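Local coordinates for putative transcriptional regulator, IclR family (Arthrobacter aurescens, PDB 3OBF), which probably binds DNA as a transcription factor of the IclR family, the chain here being its C-terminal, probably effector-binding, domain, at residues S126-H131 / A165-R170; V28-E33 / G53-E58. One frame throughout, in Å; residues are numbered along the deposited sequence.

Contact 1 of 2, residues S126-H131 / A165-R170; sequences SPVYDH and AKVTTR
The last helix of this IclR C-terminal domain, 150-170, lies against the end of strand 121-129, and here Val128 and Tyr129 meet Val167 and Thr168. Strand 126-129 and helix 165-170 run almost parallel, 5° apart, with their axes 6.9 Å from each other at closest approach. Thr168 carries the polar part. Its OG1 takes the backbone N-H of Tyr129 in a nearly straight bond, N to OG1 3.0 Å and 168° at the hydrogen. The hydroxyl is set beside the backbone N of Thr168 (chi1 -67°), which leaves CG2 alongside Tyr129, 3.5 Å from Tyr129 O. The same OG1 lies 3.4 Å from Val128 CA. It also bonds to Ala164 O one turn back in the helix. A water, 2.8 Å from Thr168 OG1, links it to Pro127 O. The apolar part is beside this: Val128 CG1 touches Val167 CG1 at 3.7 Å, and the two side chains meet at a slant. Val128 is also packed on Ala164 and Leu171, while its backbone pairs with strand 135-144. Thr168 is buried, and its OG1 is bonded to Tyr129 N, Ala164 O and the water. These bonds probably fix its rotation. A backbone N-H at the strand end is thereby satisfied by the helix, next to a small contact between two buried valines.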
loop_
_atom_site.group_PDB
_atom_site.type_symbol
_atom_site.label_atom_id
_atom_site.label_comp_id
_atom_site.label_asym_id
_atom_site.label_seq_id
_atom_site.Cartn_x
_atom_site.Cartn_y
_atom_site.Cartn_z
ATOM N N SER A 126 -3.388 0.849 -2.317
ATOM C CA SER A 126 -3.755 1.537 -3.566
ATOM C C SER A 126 -3.127 2.933 -3.646
ATOM O O SER A 126 -2.920 3.559 -2.618
ATOM C CB SER A 126 -5.277 1.677 -3.671
ATOM O OG SER A 126 -5.869 0.381 -3.704
ATOM N N PRO A 127 -2.822 3.421 -4.869
ATOM C CA PRO A 127 -2.102 4.694 -4.997
ATOM C C PRO A 127 -3.049 5.900 -4.939
ATOM O O PRO A 127 -4.212 5.782 -5.287
ATOM C CB PRO A 127 -1.404 4.577 -6.367
ATOM C CG PRO A 127 -2.340 3.613 -7.169
ATOM C CD PRO A 127 -2.924 2.680 -6.150
ATOM N N VAL A 128 -2.536 7.034 -4.463
ATOM C CA VAL A 128 -3.263 8.284 -4.403
ATOM C C VAL A 128 -2.475 9.196 -5.303
ATOM O O VAL A 128 -1.247 9.184 -5.241
ATOM C CB VAL A 128 -3.268 8.843 -2.953
ATOM C CG1 VAL A 128 -3.786 10.301 -2.917
ATOM C CG2 VAL A 128 -4.118 7.952 -2.054
ATOM N N TYR A 129 -3.160 9.950 -6.161
ATOM C CA TYR A 129 -2.497 10.888 -7.084
ATOM C C TYR A 129 -2.883 12.343 -6.837
ATOM O O TYR A 129 -4.001 12.620 -6.398
ATOM C CB TYR A 129 -2.825 10.554 -8.553
ATOM C CG TYR A 129 -2.404 9.179 -8.949
ATOM C CD1 TYR A 129 -1.118 8.930 -9.388
ATOM C CD2 TYR A 129 -3.305 8.125 -8.896
ATOM C CE1 TYR A 129 -0.725 7.628 -9.762
ATOM C CE2 TYR A 129 -2.939 6.849 -9.276
ATOM C CZ TYR A 129 -1.649 6.610 -9.701
ATOM O OH TYR A 129 -1.295 5.334 -10.045
ATOM N N ASP A 130 -1.960 13.256 -7.147
ATOM C CA ASP A 130 -2.244 14.693 -7.086
ATOM C C ASP A 130 -2.705 15.188 -8.458
ATOM O O ASP A 130 -2.849 14.386 -9.400
ATOM C CB ASP A 130 -1.031 15.494 -6.570
ATOM C CG ASP A 130 0.169 15.556 -7.573
ATOM O OD1 ASP A 130 0.025 15.299 -8.814
ATOM O OD2 ASP A 130 1.284 15.903 -7.092
ATOM N N HIS A 131 -2.951 16.496 -8.561
ATOM C CA HIS A 131 -3.524 17.092 -9.766
ATOM C C HIS A 131 -2.560 17.040 -10.972
ATOM O O HIS A 131 -2.962 17.204 -12.108
ATOM C CB HIS A 131 -3.997 18.530 -9.470
ATOM C CG HIS A 131 -2.873 19.503 -9.241
ATOM N ND1 HIS A 131 -2.283 20.211 -10.272
ATOM C CD2 HIS A 131 -2.237 19.888 -8.106
ATOM C CE1 HIS A 131 -1.336 20.993 -9.781
ATOM N NE2 HIS A 131 -1.287 20.819 -8.470
ATOM N N ALA A 165 -9.297 6.278 -4.416
ATOM C CA ALA A 165 -9.890 7.078 -5.480
ATOM C C ALA A 165 -10.605 8.289 -4.884
ATOM O O ALA A 165 -10.674 9.339 -5.510
ATOM C CB ALA A 165 -10.875 6.250 -6.329
ATOM N N LYS A 166 -11.173 8.123 -3.689
ATOM C CA LYS A 166 -11.853 9.239 -3.018
ATOM C C LYS A 166 -10.829 10.304 -2.567
ATOM O O LYS A 166 -11.081 11.492 -2.657
ATOM C CB LYS A 166 -12.606 8.750 -1.769
ATOM C CG LYS A 166 -14.044 8.378 -1.953
ATOM C CD LYS A 166 -14.827 8.575 -0.662
ATOM C CE LYS A 166 -16.262 9.101 -0.971
ATOM N NZ LYS A 166 -17.322 8.045 -1.157
ATOM N N VAL A 167 -9.709 9.866 -2.010
ATOM C CA VAL A 167 -8.664 10.805 -1.630
ATOM C C VAL A 167 -8.110 11.557 -2.862
ATOM O O VAL A 167 -7.975 12.780 -2.841
ATOM C CB VAL A 167 -7.550 10.086 -0.826
ATOM C CG1 VAL A 167 -6.380 11.062 -0.458
ATOM C CG2 VAL A 167 -8.168 9.487 0.416
ATOM N N THR A 168 -7.831 10.825 -3.937
ATOM C CA THR A 168 -7.346 11.420 -5.181
ATOM C C THR A 168 -8.329 12.476 -5.680
ATOM O O THR A 168 -7.932 13.604 -5.986
ATOM C CB THR A 168 -7.181 10.355 -6.264
ATOM O OG1 THR A 168 -6.129 9.459 -5.909
ATOM C CG2 THR A 168 -6.877 10.989 -7.642
ATOM N N THR A 169 -9.605 12.097 -5.770
ATOM C CA THR A 169 -10.653 13.000 -6.196
ATOM C C THR A 169 -10.641 14.252 -5.338
ATOM O O THR A 169 -10.729 15.366 -5.847
ATOM C CB THR A 169 -12.035 12.344 -6.036
ATOM O OG1 THR A 169 -12.166 11.268 -6.972
ATOM C CG2 THR A 169 -13.175 13.360 -6.258
ATOM N N ARG A 170 -10.522 14.079 -4.025
ATOM C CA ARG A 170 -10.618 15.221 -3.145
ATOM C C ARG A 170 -9.395 16.118 -3.196
ATOM O O ARG A 170 -9.479 17.273 -2.808
ATOM C CB ARG A 170 -10.911 14.780 -1.714
ATOM C CG ARG A 170 -12.318 14.284 -1.488
ATOM C CD ARG A 170 -12.685 14.678 -0.088
ATOM N NE ARG A 170 -13.566 13.746 0.610
ATOM C CZ ARG A 170 -13.387 13.382 1.889
ATOM N NH1 ARG A 170 -12.331 13.843 2.594
ATOM N NH2 ARG A 170 -14.245 12.536 2.454
HETATM O O HOH W 1 -6.235 6.689 -6.375
#

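Contact 2 of 2, residues V28-E33 / G53-E58; sequences VWNGNE and GARYNE
Glu33 OE1 is gripped by two donors, Asn30 ND2 from its own turn and Arg55 NH1 from the neighbouring segment. The amide bond is short and straight, ND2 of Asn30 to OE1 of Glu33 2.7 Å and 171° at the hydrogen. It uses the anti lone pair of OE1, and OE1 lies in the amide plane. Arg55 NH1 comes from the syn side, somewhat out of the carboxylate plane, in a salt bridge of 2.9 Å to Glu33 OE1. This bond is more bent, 141°. OE1 sits at the guanidinium edge, in its plane. The other oxygen, Glu33 OE2, lies beside the arginine methylenes, 3.5 Å from Arg55 CD. With Asn30 CG between its backbone N and carbonyl carbon (chi1 63°), the amide is turned back over its own turn, where Asn30 OD1 accepts the N-H of Asn32, N to OD1 3.2 Å. An alanine in place of Glu33 would probably leave the Arg55 guanidinium without its charged mate and the Asn30 amide freer to turn. Elsewhere the contact is weaker: Glu33 CA makes a C-H...O contact of 3.4 Å to Tyr56 O, and the side-chain CB of Asn57 lies 3.6 Å from the backbone O of Asn32. Asn57 sends its amide elsewhere, to Ser84 O. Asn30 and Asn32 form an Asx turn. It lies in the turn of the beta hairpin between strands 24-29 and 34-40; strand 55-56 pairs antiparallel with 34-40 as the edge strand within this chain.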
loop_
_atom_site.group_PDB
_atom_site.type_symbol
_atom_site.label_atom_id
_atom_site.label_comp_id
_atom_site.label_asym_id
_atom_site.label_seq_id
_atom_site.Cartn_x
_atom_site.Cartn_y
_atom_site.Cartn_z
ATOM N N VAL A 28 3.238 7.221 3.006
ATOM C CA VAL A 28 4.069 8.024 2.109
ATOM C C VAL A 28 5.408 7.329 1.822
ATOM O O VAL A 28 5.857 6.473 2.584
ATOM C CB VAL A 28 4.304 9.467 2.605
ATOM C CG1 VAL A 28 2.962 10.222 2.736
ATOM C CG2 VAL A 28 5.127 9.460 3.922
ATOM N N TRP A 29 6.023 7.727 0.707
ATOM C CA TRP A 29 7.231 7.109 0.194
ATOM C C TRP A 29 8.362 8.084 0.392
ATOM O O TRP A 29 8.227 9.257 0.017
ATOM C CB TRP A 29 7.031 6.882 -1.301
ATOM C CG TRP A 29 8.121 6.115 -2.008
ATOM C CD1 TRP A 29 8.844 6.536 -3.099
ATOM C CD2 TRP A 29 8.578 4.794 -1.706
ATOM N NE1 TRP A 29 9.735 5.557 -3.481
ATOM C CE2 TRP A 29 9.597 4.480 -2.638
ATOM C CE3 TRP A 29 8.238 3.847 -0.735
ATOM C CZ2 TRP A 29 10.259 3.260 -2.635
ATOM C CZ3 TRP A 29 8.899 2.625 -0.739
ATOM C CH2 TRP A 29 9.889 2.340 -1.684
ATOM N N ASN A 30 9.453 7.641 0.989
ATOM C CA ASN A 30 10.680 8.462 1.015
ATOM C C ASN A 30 11.777 8.015 0.042
ATOM O O ASN A 30 12.915 8.509 0.095
ATOM C CB ASN A 30 11.255 8.588 2.437
ATOM C CG ASN A 30 11.682 7.271 3.011
ATOM O OD1 ASN A 30 11.858 6.301 2.294
ATOM N ND2 ASN A 30 11.880 7.233 4.322
ATOM N N GLY A 31 11.460 7.062 -0.823
ATOM C CA GLY A 31 12.412 6.595 -1.842
ATOM C C GLY A 31 13.012 5.238 -1.566
ATOM O O GLY A 31 13.430 4.544 -2.476
ATOM N N ASN A 32 13.076 4.841 -0.304
ATOM C CA ASN A 32 13.475 3.471 -0.025
ATOM C C ASN A 32 12.620 2.795 1.064
ATOM O O ASN A 32 12.942 1.679 1.519
ATOM C CB ASN A 32 15.005 3.379 0.217
ATOM C CG ASN A 32 15.470 4.248 1.368
ATOM O OD1 ASN A 32 14.654 4.766 2.134
ATOM N ND2 ASN A 32 16.768 4.425 1.492
ATOM N N GLU A 33 11.548 3.479 1.485
ATOM C CA GLU A 33 10.671 3.018 2.568
ATOM C C GLU A 33 9.282 3.598 2.461
ATOM O O GLU A 33 9.090 4.774 2.105
ATOM C CB GLU A 33 11.138 3.462 3.956
ATOM C CG GLU A 33 12.484 3.064 4.427
ATOM C CD GLU A 33 12.811 3.816 5.694
ATOM O OE1 GLU A 33 12.599 5.046 5.711
ATOM O OE2 GLU A 33 13.249 3.191 6.678
ATOM N N GLY A 53 4.166 6.015 12.019
ATOM C CA GLY A 53 5.627 6.031 11.968
ATOM C C GLY A 53 6.265 4.715 11.544
ATOM O O GLY A 53 7.445 4.687 11.268
ATOM N N ALA A 54 5.476 3.639 11.457
ATOM C CA ALA A 54 5.990 2.368 11.013
ATOM C C ALA A 54 6.536 2.511 9.588
ATOM O O ALA A 54 5.984 3.246 8.744
ATOM C CB ALA A 54 4.900 1.284 11.088
ATOM N N ARG A 55 7.660 1.845 9.362
ATOM C CA ARG A 55 8.383 1.928 8.102
ATOM C C ARG A 55 8.537 0.548 7.497
ATOM O O ARG A 55 8.917 -0.397 8.186
ATOM C CB ARG A 55 9.764 2.545 8.315
ATOM C CG ARG A 55 9.801 4.038 8.691
ATOM C CD ARG A 55 11.214 4.358 9.256
ATOM N NE ARG A 55 11.336 5.691 9.857
ATOM C CZ ARG A 55 11.699 6.805 9.202
ATOM N NH1 ARG A 55 11.974 6.781 7.901
ATOM N NH2 ARG A 55 11.779 7.962 9.848
ATOM N N TYR A 56 8.253 0.439 6.207
ATOM C CA TYR A 56 8.248 -0.860 5.525
ATOM C C TYR A 56 9.237 -0.834 4.359
ATOM O O TYR A 56 9.183 0.074 3.531
ATOM C CB TYR A 56 6.818 -1.205 5.043
ATOM C CG TYR A 56 5.834 -1.308 6.190
ATOM C CD1 TYR A 56 5.625 -2.526 6.859
ATOM C CD2 TYR A 56 5.154 -0.166 6.636
ATOM C CE1 TYR A 56 4.747 -2.609 7.946
ATOM C CE2 TYR A 56 4.283 -0.221 7.718
ATOM C CZ TYR A 56 4.085 -1.441 8.368
ATOM O OH TYR A 56 3.218 -1.467 9.419
ATOM N N ASN A 57 10.147 -1.812 4.297
ATOM C CA ASN A 57 11.055 -1.893 3.129
ATOM C C ASN A 57 11.151 -3.291 2.482
ATOM O O ASN A 57 12.114 -3.584 1.757
ATOM C CB ASN A 57 12.445 -1.334 3.444
ATOM C CG ASN A 57 13.274 -2.293 4.254
ATOM O OD1 ASN A 57 12.757 -3.001 5.083
ATOM N ND2 ASN A 57 14.567 -2.334 3.994
ATOM N N GLU A 58 10.147 -4.135 2.727
ATOM C CA GLU A 58 10.052 -5.444 2.070
ATOM C C GLU A 58 9.284 -5.250 0.780
ATOM O O GLU A 58 8.210 -4.627 0.740
ATOM C CB GLU A 58 9.329 -6.453 2.968
ATOM C CG GLU A 58 10.142 -6.721 4.274
ATOM C CD GLU A 58 9.385 -7.518 5.322
ATOM O OE1 GLU A 58 9.445 -8.760 5.278
ATOM O OE2 GLU A 58 8.754 -6.903 6.224
#

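From the N terminus, helix 3-20 leads into strand 24-29, where contact 2 opens. It closes at 53-58, after strand 34-40. Contact 1 opens much later, at the end of strand 121-129, and closes on helix 150-170 after strand 135-144. The two loops follow in series, neither enclosing nor crossing the other. Their centres are 19 Å apart and their nearest atoms about 9 Å, so they do not touch. The antiparallel sheet connects them, since strand 135-144 lies between 24-29 and 121-129. Contact 2 joins the hairpin turn to the edge strand 55-56; contact 1 joins the C-terminal helix, whose Lys166 and Arg170 reach helix 3-20, to the sheet.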